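Side-chain contacts in 4-hydroxybenzoyl-CoA Thioesterase (Pseudomonas sp. CBS3, PDB 1LO7), which hydrolyses 4-hydroxybenzoyl-CoA to 4-hydroxybenzoate and coenzyme A, the last step in converting 4-chlorobenzoate to 4-hydroxybenzoate: residues 83-88 and 93-98; 117-122 and 134-139. All blocks are in the same frame, centred on the assembly; numbering follows the deposited sequence. Where two conformers were deposited one is given.

Interaction 1. Residues 83-88 and 93-98; sequences CIKEWR and VQRHSV
A classic beta bulge, with Lys85 and Glu86 both facing Val93, interrupts the hairpin of strands 77-87 and 91-101 in this hot dog fold. Before the bulge, Cys83 and Arg95 form an antiparallel hydrogen-bonded pair; Arg95 N reaches Cys83 O at 2.9 Å. At the bulge itself Lys85 N bonds to Val93 O at 2.8 Å, tilted 24° from the carbonyl plane. Val93 N in turn bonds to Glu86 O at 2.9 Å. Val93 thus uses both its backbone groups on two successive residues. Its two methyls also part company. CG1 stands anti to the backbone N (chi1 177°) and lies alongside Lys85, 3.6 Å from Lys85 CD. CG2 sits over the centre of one face of the Arg88 guanidinium, 3.6 Å from Arg88 CZ. Glu86 meets that guanidinium at its edge, where Arg88 NE pairs with Glu86 OE1 in a salt bridge of 2.7 Å, weak as a hydrogen bond. Further along, Lys85 crosses the end of Arg95, with Lys85 CE 3.3 Å from Arg95 NH2. Arg95 NE is salt-bridged to Asp114 on strand 107-123. That carboxylate probably offsets the two positive charges, whose atoms Lys85 NZ and Arg95 NH2 stand only 4.3 Å apart. Methyl and carboxylate together probably limit how the Arg88 guanidinium can turn, and Arg88 belongs to the ligand pocket.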
ATOM      1  N   CYS A  83     -15.925 -17.352   5.419  1.00 14.11           N
ATOM      2  CA  CYS A  83     -17.327 -17.741   5.504  1.00 14.99           C
ATOM      3  C   CYS A  83     -18.111 -16.653   6.203  1.00 15.70           C
ATOM      4  O   CYS A  83     -17.560 -15.740   6.805  1.00 14.38           O
ATOM      5  CB  CYS A  83     -17.545 -19.083   6.222  1.00 18.60           C
ATOM      6  SG  CYS A  83     -17.237 -18.955   7.997  1.00 20.49           S
ATOM      7  N   ILE A  84     -19.421 -16.741   6.093  1.00 13.49           N
ATOM      8  CA  ILE A  84     -20.274 -15.821   6.758  1.00 12.52           C
ATOM      9  C   ILE A  84     -20.670 -16.577   8.035  1.00 18.89           C
ATOM     10  O   ILE A  84     -21.252 -17.658   7.972  1.00 21.04           O
ATOM     11  CB  ILE A  84     -21.514 -15.499   5.962  1.00 17.12           C
ATOM     12  CG1 ILE A  84     -21.103 -14.857   4.640  1.00 19.95           C
ATOM     13  CG2 ILE A  84     -22.429 -14.578   6.810  1.00 17.67           C
ATOM     14  CD1 ILE A  84     -20.718 -13.395   4.839  1.00 14.79           C
ATOM     15  N   LYS A  85     -20.327 -16.003   9.170  1.00 11.53           N
ATOM     16  CA  LYS A  85     -20.572 -16.547  10.482  1.00 15.07           C
ATOM     17  C   LYS A  85     -22.009 -16.261  10.921  1.00 25.49           C
ATOM     18  O   LYS A  85     -22.657 -17.098  11.540  1.00 23.42           O
ATOM     19  CB  LYS A  85     -19.557 -15.875  11.434  1.00 19.84           C
ATOM     20  CG  LYS A  85     -19.427 -16.417  12.855  1.00 58.61           C
ATOM     21  CD  LYS A  85     -18.872 -15.395  13.862  1.00 78.79           C
ATOM     22  CE  LYS A  85     -18.491 -15.981  15.222  1.00 85.11           C
ATOM     23  NZ  LYS A  85     -19.348 -15.523  16.332  1.00 97.34           N
ATOM     24  N   GLU A  86     -22.533 -15.058  10.600  1.00 17.73           N
ATOM     25  CA  GLU A  86     -23.889 -14.710  11.011  1.00 13.56           C
ATOM     26  C   GLU A  86     -24.484 -13.590  10.178  1.00 14.40           C
ATOM     27  O   GLU A  86     -23.811 -12.598   9.812  1.00 12.84           O
ATOM     28  CB  GLU A  86     -23.783 -14.262  12.496  1.00 19.84           C
ATOM     29  CG  GLU A  86     -25.083 -13.703  13.135  1.00 35.02           C
ATOM     30  CD  GLU A  86     -24.804 -13.088  14.503  1.00 30.25           C
ATOM     31  OE1 GLU A  86     -25.516 -12.287  15.036  1.00 40.07           O
ATOM     32  OE2 GLU A  86     -23.671 -13.485  15.023  1.00 51.05           O
ATOM     33  N   TRP A  87     -25.775 -13.754   9.855  1.00 13.94           N
ATOM     34  CA  TRP A  87     -26.544 -12.740   9.104  1.00 10.24           C
ATOM     35  C   TRP A  87     -27.392 -12.056  10.171  1.00 15.09           C
ATOM     36  O   TRP A  87     -28.124 -12.690  10.949  1.00 15.60           O
ATOM     37  CB  TRP A  87     -27.476 -13.332   8.036  1.00 12.03           C
ATOM     38  CG  TRP A  87     -26.835 -14.127   6.929  1.00 12.06           C
ATOM     39  CD1 TRP A  87     -26.933 -15.477   6.757  1.00 16.01           C
ATOM     40  CD2 TRP A  87     -26.107 -13.623   5.814  1.00 12.12           C
ATOM     41  NE1 TRP A  87     -26.269 -15.856   5.636  1.00 16.36           N
ATOM     42  CE2 TRP A  87     -25.751 -14.739   5.026  1.00 15.25           C
ATOM     43  CE3 TRP A  87     -25.722 -12.347   5.405  1.00 14.19           C
ATOM     44  CZ2 TRP A  87     -25.010 -14.589   3.842  1.00 17.74           C
ATOM     45  CZ3 TRP A  87     -24.973 -12.209   4.237  1.00 13.21           C
ATOM     46  CH2 TRP A  87     -24.635 -13.323   3.471  1.00 13.80           C
ATOM     47  N   ARG A  88     -27.284 -10.747  10.229  1.00 12.81           N
ATOM     48  CA  ARG A  88     -27.981  -9.967  11.184  1.00 11.75           C
ATOM     49  C   ARG A  88     -29.092  -9.281  10.473  1.00 19.26           C
ATOM     50  O   ARG A  88     -29.873  -9.985   9.857  1.00 21.18           O
ATOM     51  CB  ARG A  88     -27.039  -9.070  11.990  1.00 12.69           C
ATOM     52  CG  ARG A  88     -26.103  -9.933  12.836  1.00 14.61           C
ATOM     53  CD  ARG A  88     -24.998  -9.145  13.541  1.00 18.73           C
ATOM     54  NE  ARG A  88     -24.214 -10.007  14.441  1.00 17.66           N
ATOM     55  CZ  ARG A  88     -23.230  -9.569  15.221  1.00 16.20           C
ATOM     56  NH1 ARG A  88     -22.879  -8.295  15.254  1.00 15.62           N
ATOM     57  NH2 ARG A  88     -22.596 -10.459  16.004  1.00 18.34           N
ATOM     58  N   VAL A  93     -21.439 -10.930   9.762  1.00 10.54           N
ATOM     59  CA  VAL A  93     -20.132 -11.195  10.322  1.00 10.58           C
ATOM     60  C   VAL A  93     -19.466 -12.121   9.352  1.00 12.33           C
ATOM     61  O   VAL A  93     -19.985 -13.195   9.063  1.00 11.99           O
ATOM     62  CB  VAL A  93     -20.236 -11.860  11.715  1.00 10.65           C
ATOM     63  CG1 VAL A  93     -18.823 -12.177  12.232  1.00 13.00           C
ATOM     64  CG2 VAL A  93     -20.996 -11.009  12.759  1.00 12.75           C
ATOM     65  N   GLN A  94     -18.323 -11.668   8.829  1.00  8.95           N
ATOM     66  CA  GLN A  94     -17.554 -12.451   7.883  1.00 11.25           C
ATOM     67  C   GLN A  94     -16.236 -12.873   8.574  1.00 13.93           C
ATOM     68  O   GLN A  94     -15.443 -12.035   9.010  1.00 11.97           O
ATOM     69  CB  GLN A  94     -17.255 -11.652   6.581  1.00 11.66           C
ATOM     70  CG  GLN A  94     -16.817 -12.525   5.405  1.00 11.94           C
ATOM     71  CD  GLN A  94     -16.842 -11.736   4.092  1.00 10.26           C
ATOM     72  OE1 GLN A  94     -17.121 -12.286   3.013  1.00 13.38           O
ATOM     73  NE2 GLN A  94     -16.575 -10.448   4.174  1.00  8.36           N
ATOM     74  N   ARG A  95     -16.046 -14.168   8.674  1.00  8.08           N
ATOM     75  CA  ARG A  95     -14.861 -14.697   9.325  1.00  9.61           C
ATOM     76  C   ARG A  95     -13.827 -15.151   8.308  1.00 17.07           C
ATOM     77  O   ARG A  95     -14.158 -15.778   7.282  1.00 12.95           O
ATOM     78  CB  ARG A  95     -15.231 -15.892  10.228  1.00 12.24           C
ATOM     79  CG  ARG A  95     -13.964 -16.648  10.716  1.00 19.15           C
ATOM     80  CD  ARG A  95     -14.244 -17.566  11.897  1.00 23.80           C
ATOM     81  NE  ARG A  95     -14.627 -16.784  13.063  1.00 21.11           N
ATOM     82  CZ  ARG A  95     -14.940 -17.329  14.230  1.00 28.38           C
ATOM     83  NH1 ARG A  95     -14.935 -18.648  14.414  1.00 22.14           N
ATOM     84  NH2 ARG A  95     -15.268 -16.540  15.223  1.00 18.95           N
ATOM     85  N   HIS A  96     -12.550 -14.827   8.611  1.00 12.17           N
ATOM     86  CA  HIS A  96     -11.452 -15.220   7.758  1.00 11.53           C
ATOM     87  C   HIS A  96     -10.371 -15.926   8.577  1.00 16.40           C
ATOM     88  O   HIS A  96      -9.943 -15.390   9.601  1.00 17.75           O
ATOM     89  CB  HIS A  96     -10.774 -14.047   7.065  1.00 12.33           C
ATOM     90  CG  HIS A  96     -11.661 -13.070   6.378  1.00 10.10           C
ATOM     91  ND1 HIS A  96     -12.068 -13.269   5.087  1.00 12.01           N
ATOM     92  CD2 HIS A  96     -12.130 -11.879   6.813  1.00  9.33           C
ATOM     93  CE1 HIS A  96     -12.798 -12.218   4.755  1.00 11.09           C
ATOM     94  NE2 HIS A  96     -12.876 -11.372   5.789  1.00 10.51           N
ATOM     95  N   SER A  97      -9.958 -17.119   8.149  1.00  9.19           N
ATOM     96  CA  SER A  97      -8.887 -17.841   8.839  1.00 12.87           C
ATOM     97  C   SER A  97      -7.713 -17.938   7.872  1.00 15.11           C
ATOM     98  O   SER A  97      -7.871 -18.422   6.734  1.00 12.50           O
ATOM     99  CB  SER A  97      -9.343 -19.203   9.289  1.00 17.93           C
ATOM    100  OG  SER A  97     -10.486 -18.991  10.123  1.00 25.19           O
ATOM    101  N   VAL A  98      -6.530 -17.458   8.311  1.00  9.71           N
ATOM    102  CA  VAL A  98      -5.325 -17.445   7.463  1.00 12.13           C
ATOM    103  C   VAL A  98      -4.299 -18.443   8.000  1.00 15.62           C
ATOM    104  O   VAL A  98      -3.906 -18.399   9.179  1.00 11.84           O
ATOM    105  CB  VAL A  98      -4.657 -16.048   7.432  1.00 12.19           C
ATOM    106  CG1 VAL A  98      -3.446 -16.053   6.485  1.00  9.40           C
ATOM    107  CG2 VAL A  98      -5.684 -14.974   7.023  1.00 13.21           C
TER

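Interaction 2. Residues 117-122 and 134-139; sequences RVFAMN and ADYIEL. With 4CO (4-hydroxyphenacyl coenzyme A), chain B.
Phe119 meets Tyr136 ring to ring, while Arg117 and Val118, earlier on the same strand, meet the bound 4-hydroxyphenacyl-CoA. Arg117 comes first. Its NH1 lies 3.6 Å from C6B of the ligand's phenol ring, and C6B approaches the guanidinium rim almost level with the group. NH1 also bonds to Thr59 O, and NH2 makes salt bridges with Asp32 and Glu115. With these partners the guanidinium is held in place beside the aromatic group of the ligand. Val118 turns to the other part of the ligand. Its CG1 touches the ribose, 3.6 Å from O4D, and its CG2 comes near the pantetheine methyl CEP.

Phe119 points toward the helix. Its CG stands anti to its own carbonyl carbon (chi1 -80°), and this sends the ring out to Tyr136. Phe119 CE1 and Tyr136 CD2 approach to 3.4 Å. Tyr136 CD2 lies above one face of the phenylalanine ring, displaced toward the rim. The planes are inclined at 45° and the ring centroids are 5.1 Å apart. In the hot dog fold a curved antiparallel sheet wraps a long helix, here 25-41; this contact instead joins strand 107-123 to the C-terminal helix 134-140. Phe39 of the long helix meets the Phe119 ring edge-to-face, and Phe92 meets it at about 45°. With an alanine in place of Phe119, Tyr136, Phe39 and Phe92 would probably lose the ring they share, and a gap would be likely to open between them. Tyr136 is also in cation-pi contact with Arg54.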
ATOM      1  N   ARG A 117     -19.474  -6.309   8.333  1.00  8.99           N
ATOM      2  CA  ARG A 117     -19.669  -5.426   7.209  1.00  7.99           C
ATOM      3  C   ARG A 117     -21.150  -5.254   6.915  1.00 12.41           C
ATOM      4  O   ARG A 117     -22.031  -5.908   7.525  1.00 10.00           O
ATOM      5  CB  ARG A 117     -19.006  -6.071   5.984  1.00  9.75           C
ATOM      6  CG  ARG A 117     -17.461  -6.032   5.993  1.00 10.35           C
ATOM      7  CD  ARG A 117     -16.904  -6.921   4.893  1.00  7.69           C
ATOM      8  NE  ARG A 117     -15.435  -7.071   4.878  1.00  9.32           N
ATOM      9  CZ  ARG A 117     -14.626  -6.347   4.102  1.00 11.58           C
ATOM     10  NH1 ARG A 117     -15.072  -5.365   3.284  1.00  9.05           N
ATOM     11  NH2 ARG A 117     -13.321  -6.629   4.155  1.00 10.53           N
ATOM     12  N   VAL A 118     -21.420  -4.376   5.954  1.00 11.62           N
ATOM     13  CA  VAL A 118     -22.801  -4.134   5.541  1.00  8.57           C
ATOM     14  C   VAL A 118     -22.803  -3.866   4.085  1.00  9.50           C
ATOM     15  O   VAL A 118     -21.796  -3.412   3.545  1.00  9.55           O
ATOM     16  CB  VAL A 118     -23.362  -2.890   6.175  1.00  9.81           C
ATOM     17  CG1 VAL A 118     -23.404  -3.026   7.687  1.00 10.49           C
ATOM     18  CG2 VAL A 118     -22.607  -1.638   5.728  1.00 10.90           C
ATOM     19  N   PHE A 119     -23.946  -4.158   3.443  1.00 11.49           N
ATOM     20  CA  PHE A 119     -24.134  -3.842   2.027  1.00 11.06           C
ATOM     21  C   PHE A 119     -24.508  -2.384   2.060  1.00 10.26           C
ATOM     22  O   PHE A 119     -25.248  -1.983   2.925  1.00 13.14           O
ATOM     23  CB  PHE A 119     -25.226  -4.654   1.338  1.00 10.44           C
ATOM     24  CG  PHE A 119     -24.690  -6.019   0.970  1.00  8.29           C
ATOM     25  CD1 PHE A 119     -24.053  -6.236  -0.249  1.00  9.85           C
ATOM     26  CD2 PHE A 119     -24.802  -7.079   1.870  1.00 12.91           C
ATOM     27  CE1 PHE A 119     -23.584  -7.501  -0.587  1.00 11.85           C
ATOM     28  CE2 PHE A 119     -24.326  -8.349   1.543  1.00 12.33           C
ATOM     29  CZ  PHE A 119     -23.703  -8.552   0.312  1.00  9.91           C
ATOM     30  N   ALA A 120     -23.965  -1.569   1.165  1.00 11.03           N
ATOM     31  CA  ALA A 120     -24.314  -0.181   1.276  1.00 10.09           C
ATOM     32  C   ALA A 120     -24.486   0.484  -0.062  1.00 13.53           C
ATOM     33  O   ALA A 120     -24.123  -0.043  -1.101  1.00 12.46           O
ATOM     34  CB  ALA A 120     -23.211   0.579   2.026  1.00 11.32           C
ATOM     35  N   MET A 121     -25.018   1.701   0.036  1.00 13.70           N
ATOM     36  CA  MET A 121     -25.237   2.543  -1.108  1.00 11.99           C
ATOM     37  C   MET A 121     -24.646   3.873  -0.805  1.00 12.39           C
ATOM     38  O   MET A 121     -24.460   4.200   0.351  1.00 13.50           O
ATOM     39  CB  MET A 121     -26.706   2.554  -1.467  0.50 15.20           C
ATOM     40  CG  MET A 121     -26.954   1.158  -1.996  0.50 22.69           C
ATOM     41  SD  MET A 121     -28.569   1.047  -2.675  0.50 26.51           S
ATOM     42  CE  MET A 121     -29.269   2.335  -1.606  0.50 20.73           C
ATOM     43  N   ASN A 122     -24.327   4.621  -1.845  1.00 13.13           N
ATOM     44  CA  ASN A 122     -23.805   5.978  -1.700  1.00 13.54           C
ATOM     45  C   ASN A 122     -24.942   6.908  -2.123  1.00 16.97           C
ATOM     46  O   ASN A 122     -25.292   6.927  -3.288  1.00 17.15           O
ATOM     47  CB  ASN A 122     -22.546   6.317  -2.525  1.00 12.53           C
ATOM     48  CG  ASN A 122     -21.306   5.991  -1.722  1.00 21.31           C
ATOM     49  OD1 ASN A 122     -21.287   6.110  -0.483  1.00 23.60           O
ATOM     50  ND2 ASN A 122     -20.275   5.552  -2.433  1.00 17.70           N
ATOM     51  N   ALA A 134     -32.125 -10.294   0.432  1.00 12.92           N
ATOM     52  CA  ALA A 134     -32.499 -11.691   0.534  1.00 12.72           C
ATOM     53  C   ALA A 134     -31.876 -12.537  -0.551  1.00 13.72           C
ATOM     54  O   ALA A 134     -31.473 -13.666  -0.313  1.00 12.37           O
ATOM     55  CB  ALA A 134     -34.014 -11.801   0.457  1.00 13.50           C
ATOM     56  N   ASP A 135     -31.804 -11.986  -1.771  1.00 12.09           N
ATOM     57  CA  ASP A 135     -31.234 -12.727  -2.890  1.00 12.33           C
ATOM     58  C   ASP A 135     -29.759 -13.019  -2.666  1.00 14.35           C
ATOM     59  O   ASP A 135     -29.242 -14.023  -3.084  1.00 13.49           O
ATOM     60  CB  ASP A 135     -31.495 -12.108  -4.299  1.00 10.34           C
ATOM     61  CG  ASP A 135     -31.141 -10.666  -4.372  1.00 15.21           C
ATOM     62  OD1 ASP A 135     -31.300  -9.920  -3.436  1.00 18.27           O
ATOM     63  OD2 ASP A 135     -30.676 -10.258  -5.525  1.00 23.58           O
ATOM     64  N   TYR A 136     -29.084 -12.123  -1.985  1.00 12.34           N
ATOM     65  CA  TYR A 136     -27.662 -12.330  -1.720  1.00  9.09           C
ATOM     66  C   TYR A 136     -27.461 -13.420  -0.685  1.00 10.87           C
ATOM     67  O   TYR A 136     -26.543 -14.239  -0.797  1.00 12.75           O
ATOM     68  CB  TYR A 136     -27.044 -11.004  -1.259  1.00 10.03           C
ATOM     69  CG  TYR A 136     -26.831 -10.062  -2.401  1.00 10.75           C
ATOM     70  CD1 TYR A 136     -27.130 -10.405  -3.723  1.00 11.61           C
ATOM     71  CD2 TYR A 136     -26.374  -8.767  -2.141  1.00 12.49           C
ATOM     72  CE1 TYR A 136     -26.961  -9.495  -4.776  1.00 10.88           C
ATOM     73  CE2 TYR A 136     -26.158  -7.860  -3.173  1.00 12.17           C
ATOM     74  CZ  TYR A 136     -26.460  -8.218  -4.493  1.00 18.06           C
ATOM     75  OH  TYR A 136     -26.243  -7.280  -5.508  1.00 13.95           O
ATOM     76  N   ILE A 137     -28.329 -13.442   0.327  1.00 11.28           N
ATOM     77  CA  ILE A 137     -28.236 -14.460   1.344  1.00 13.82           C
ATOM     78  C   ILE A 137     -28.400 -15.808   0.674  1.00 19.14           C
ATOM     79  O   ILE A 137     -27.674 -16.784   0.936  1.00 15.25           O
ATOM     80  CB  ILE A 137     -29.286 -14.265   2.397  1.00 11.52           C
ATOM     81  CG1 ILE A 137     -28.832 -13.075   3.187  1.00 12.83           C
ATOM     82  CG2 ILE A 137     -29.268 -15.428   3.378  1.00 16.33           C
ATOM     83  CD1 ILE A 137     -29.776 -12.762   4.330  1.00 17.94           C
ATOM     84  N   GLU A 138     -29.347 -15.848  -0.242  1.00 14.45           N
ATOM     85  CA  GLU A 138     -29.535 -17.121  -0.941  1.00 14.97           C
ATOM     86  C   GLU A 138     -28.301 -17.571  -1.768  1.00 13.79           C
ATOM     87  O   GLU A 138     -27.898 -18.751  -1.773  1.00 15.37           O
ATOM     88  CB  GLU A 138     -30.788 -17.117  -1.822  1.00 16.12           C
ATOM     89  CG  GLU A 138     -31.003 -18.542  -2.370  1.00 32.02           C
ATOM     90  CD  GLU A 138     -31.641 -19.461  -1.363  1.00 79.97           C
ATOM     91  OE1 GLU A 138     -32.261 -19.061  -0.384  1.00 32.76           O
ATOM     92  OE2 GLU A 138     -31.437 -20.723  -1.665  1.00 54.63           O
ATOM     93  N   LEU A 139     -27.666 -16.640  -2.479  1.00 11.61           N
ATOM     94  CA  LEU A 139     -26.511 -16.992  -3.283  1.00 14.98           C
ATOM     95  C   LEU A 139     -25.393 -17.493  -2.405  1.00 16.25           C
ATOM     96  O   LEU A 139     -24.647 -18.391  -2.805  1.00 16.78           O
ATOM     97  CB  LEU A 139     -25.938 -15.789  -4.077  1.00 13.21           C
ATOM     98  CG  LEU A 139     -26.783 -15.341  -5.258  1.00 17.57           C
ATOM     99  CD1 LEU A 139     -26.254 -14.009  -5.762  1.00 14.01           C
ATOM    100  CD2 LEU A 139     -26.714 -16.384  -6.383  1.00 21.34           C
TER
HETATM  101  N1A 4CO B 170     -20.092  -3.083  15.666  1.00 13.46           N
HETATM  102  C2A 4CO B 170     -21.066  -3.946  15.248  1.00 17.56           C
HETATM  103  N3A 4CO B 170     -22.021  -3.712  14.385  1.00 11.61           N
HETATM  104  C4A 4CO B 170     -21.956  -2.461  13.883  1.00 12.65           C
HETATM  105  C5A 4CO B 170     -21.040  -1.480  14.222  1.00 12.37           C
HETATM  106  C6A 4CO B 170     -20.054  -1.826  15.158  1.00 14.95           C
HETATM  107  N6A 4CO B 170     -19.121  -0.986  15.554  1.00 18.38           N
HETATM  108  N7A 4CO B 170     -21.288  -0.302  13.523  1.00 13.68           N
HETATM  109  C8A 4CO B 170     -22.365  -0.579  12.776  1.00 14.59           C
HETATM  110  N9A 4CO B 170     -22.818  -1.857  12.975  1.00 13.40           N
HETATM  111  C1D 4CO B 170     -24.014  -2.489  12.410  1.00 13.03           C
HETATM  112  C2D 4CO B 170     -25.293  -1.914  13.012  1.00 15.93           C
HETATM  113  O2D 4CO B 170     -25.569  -2.471  14.299  1.00 19.55           O
HETATM  114  C3D 4CO B 170     -26.296  -2.415  11.988  1.00 17.44           C
HETATM  115  O3D 4CO B 170     -26.395  -3.815  12.044  1.00 20.03           O
HETATM  116  P3D 4CO B 170     -27.790  -4.556  12.100  1.00 17.07           P
HETATM  117  O7A 4CO B 170     -28.206  -4.546  13.488  1.00 35.28           O
HETATM  118  O8A 4CO B 170     -28.756  -3.875  11.232  1.00 18.54           O
HETATM  119  O9A 4CO B 170     -27.552  -6.006  11.598  1.00 15.98           O
HETATM  120  C4D 4CO B 170     -25.512  -2.106  10.716  1.00 17.83           C
HETATM  121  O4D 4CO B 170     -24.104  -2.079  11.104  1.00 15.65           O
HETATM  122  C5D 4CO B 170     -25.904  -0.880   9.946  1.00 18.24           C
HETATM  123  O5D 4CO B 170     -25.536   0.258  10.730  1.00 20.34           O
HETATM  124  P1A 4CO B 170     -26.608   1.410  10.933  1.00 20.47           P
HETATM  125  O1A 4CO B 170     -25.978   2.274  11.943  1.00 19.71           O
HETATM  126  O2A 4CO B 170     -27.896   0.902  11.347  1.00 26.34           O
HETATM  127  O3A 4CO B 170     -26.836   2.130   9.610  1.00 16.88           O
HETATM  128  P2A 4CO B 170     -26.119   3.411   8.966  1.00 17.81           P
HETATM  129  O4A 4CO B 170     -26.628   3.506   7.581  1.00 16.32           O
HETATM  130  O5A 4CO B 170     -26.527   4.594   9.721  1.00 19.36           O
HETATM  131  O6A 4CO B 170     -24.484   3.406   9.156  1.00 15.58           O
HETATM  132  CBP 4CO B 170     -22.517   3.130   7.921  1.00 16.19           C
HETATM  133  CCP 4CO B 170     -23.765   2.425   8.457  1.00 18.53           C
HETATM  134  CDP 4CO B 170     -22.895   4.323   7.026  1.00 13.65           C
HETATM  135  CEP 4CO B 170     -21.625   2.129   7.199  1.00 18.34           C
HETATM  136  CAP 4CO B 170     -21.764   3.856   9.048  1.00 16.30           C
HETATM  137  OAP 4CO B 170     -21.411   2.933  10.080  1.00 12.62           O
HETATM  138  C9P 4CO B 170     -20.379   4.299   8.579  1.00 11.24           C
HETATM  139  O9P 4CO B 170     -20.269   5.146   7.717  1.00 14.09           O
HETATM  140  N8P 4CO B 170     -19.233   3.603   9.131  1.00 11.41           N
HETATM  141  C7P 4CO B 170     -17.985   3.944   8.438  1.00 12.59           C
HETATM  142  C6P 4CO B 170     -17.689   2.980   7.280  1.00 13.91           C
HETATM  143  C5P 4CO B 170     -16.229   3.160   6.851  1.00 15.50           C
HETATM  144  O5P 4CO B 170     -15.772   4.244   6.503  1.00 12.73           O
HETATM  145  N4P 4CO B 170     -15.480   1.926   6.879  1.00  9.25           N
HETATM  146  C3P 4CO B 170     -14.057   2.051   6.599  1.00  9.85           C
HETATM  147  C2P 4CO B 170     -13.795   2.269   5.133  1.00 17.59           C
HETATM  148  S1P 4CO B 170     -14.916   1.399   4.037  1.00 18.77           S
HETATM  149  O1B 4CO B 170     -12.514  -0.281   2.596  1.00 14.50           O
HETATM  150  C1B 4CO B 170     -13.595   0.069   2.157  1.00 11.31           C
HETATM  151  C2B 4CO B 170     -14.427  -0.893   1.424  1.00  7.93           C
HETATM  152  C3B 4CO B 170     -15.675  -0.466   0.907  1.00  9.97           C
HETATM  153  C4B 4CO B 170     -16.465  -1.362   0.192  1.00  8.40           C
HETATM  154  C5B 4CO B 170     -16.002  -2.675  -0.035  1.00 11.15           C
HETATM  155  O2B 4CO B 170     -16.757  -3.578  -0.813  1.00 11.52           O
HETATM  156  C6B 4CO B 170     -14.758  -3.098   0.511  1.00  8.06           C
HETATM  157  C7B 4CO B 170     -13.963  -2.197   1.246  1.00  8.78           C
HETATM  158  CB  4CO B 170     -14.108   1.442   2.388  1.00 11.04           C

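How the interactions relate
Interactions 1 and 2 have centres 14 Å apart and share one sheet, in which strands 91-101 and 107-123 are neighbours. They touch at two places. The Gln94 side chain packs on Arg117, and Trp87 NE1 lies 3.8 Å from Ile137 CG2, so helix 134-140 of interaction 2 also touches strand 77-87. Both contacts reach the ligand pocket, at different ends of the bound inhibitor: Arg88 near the 3'-phosphate, about 3 Å from the ligand between nearest atoms, and Arg117 at the phenol ring. In interaction 2 the Phe119 side chain is also about 4 Å, between nearest atoms, from that of Trp47, a substrate-binding residue. The pocket also involves Tyr24 of the second subunit.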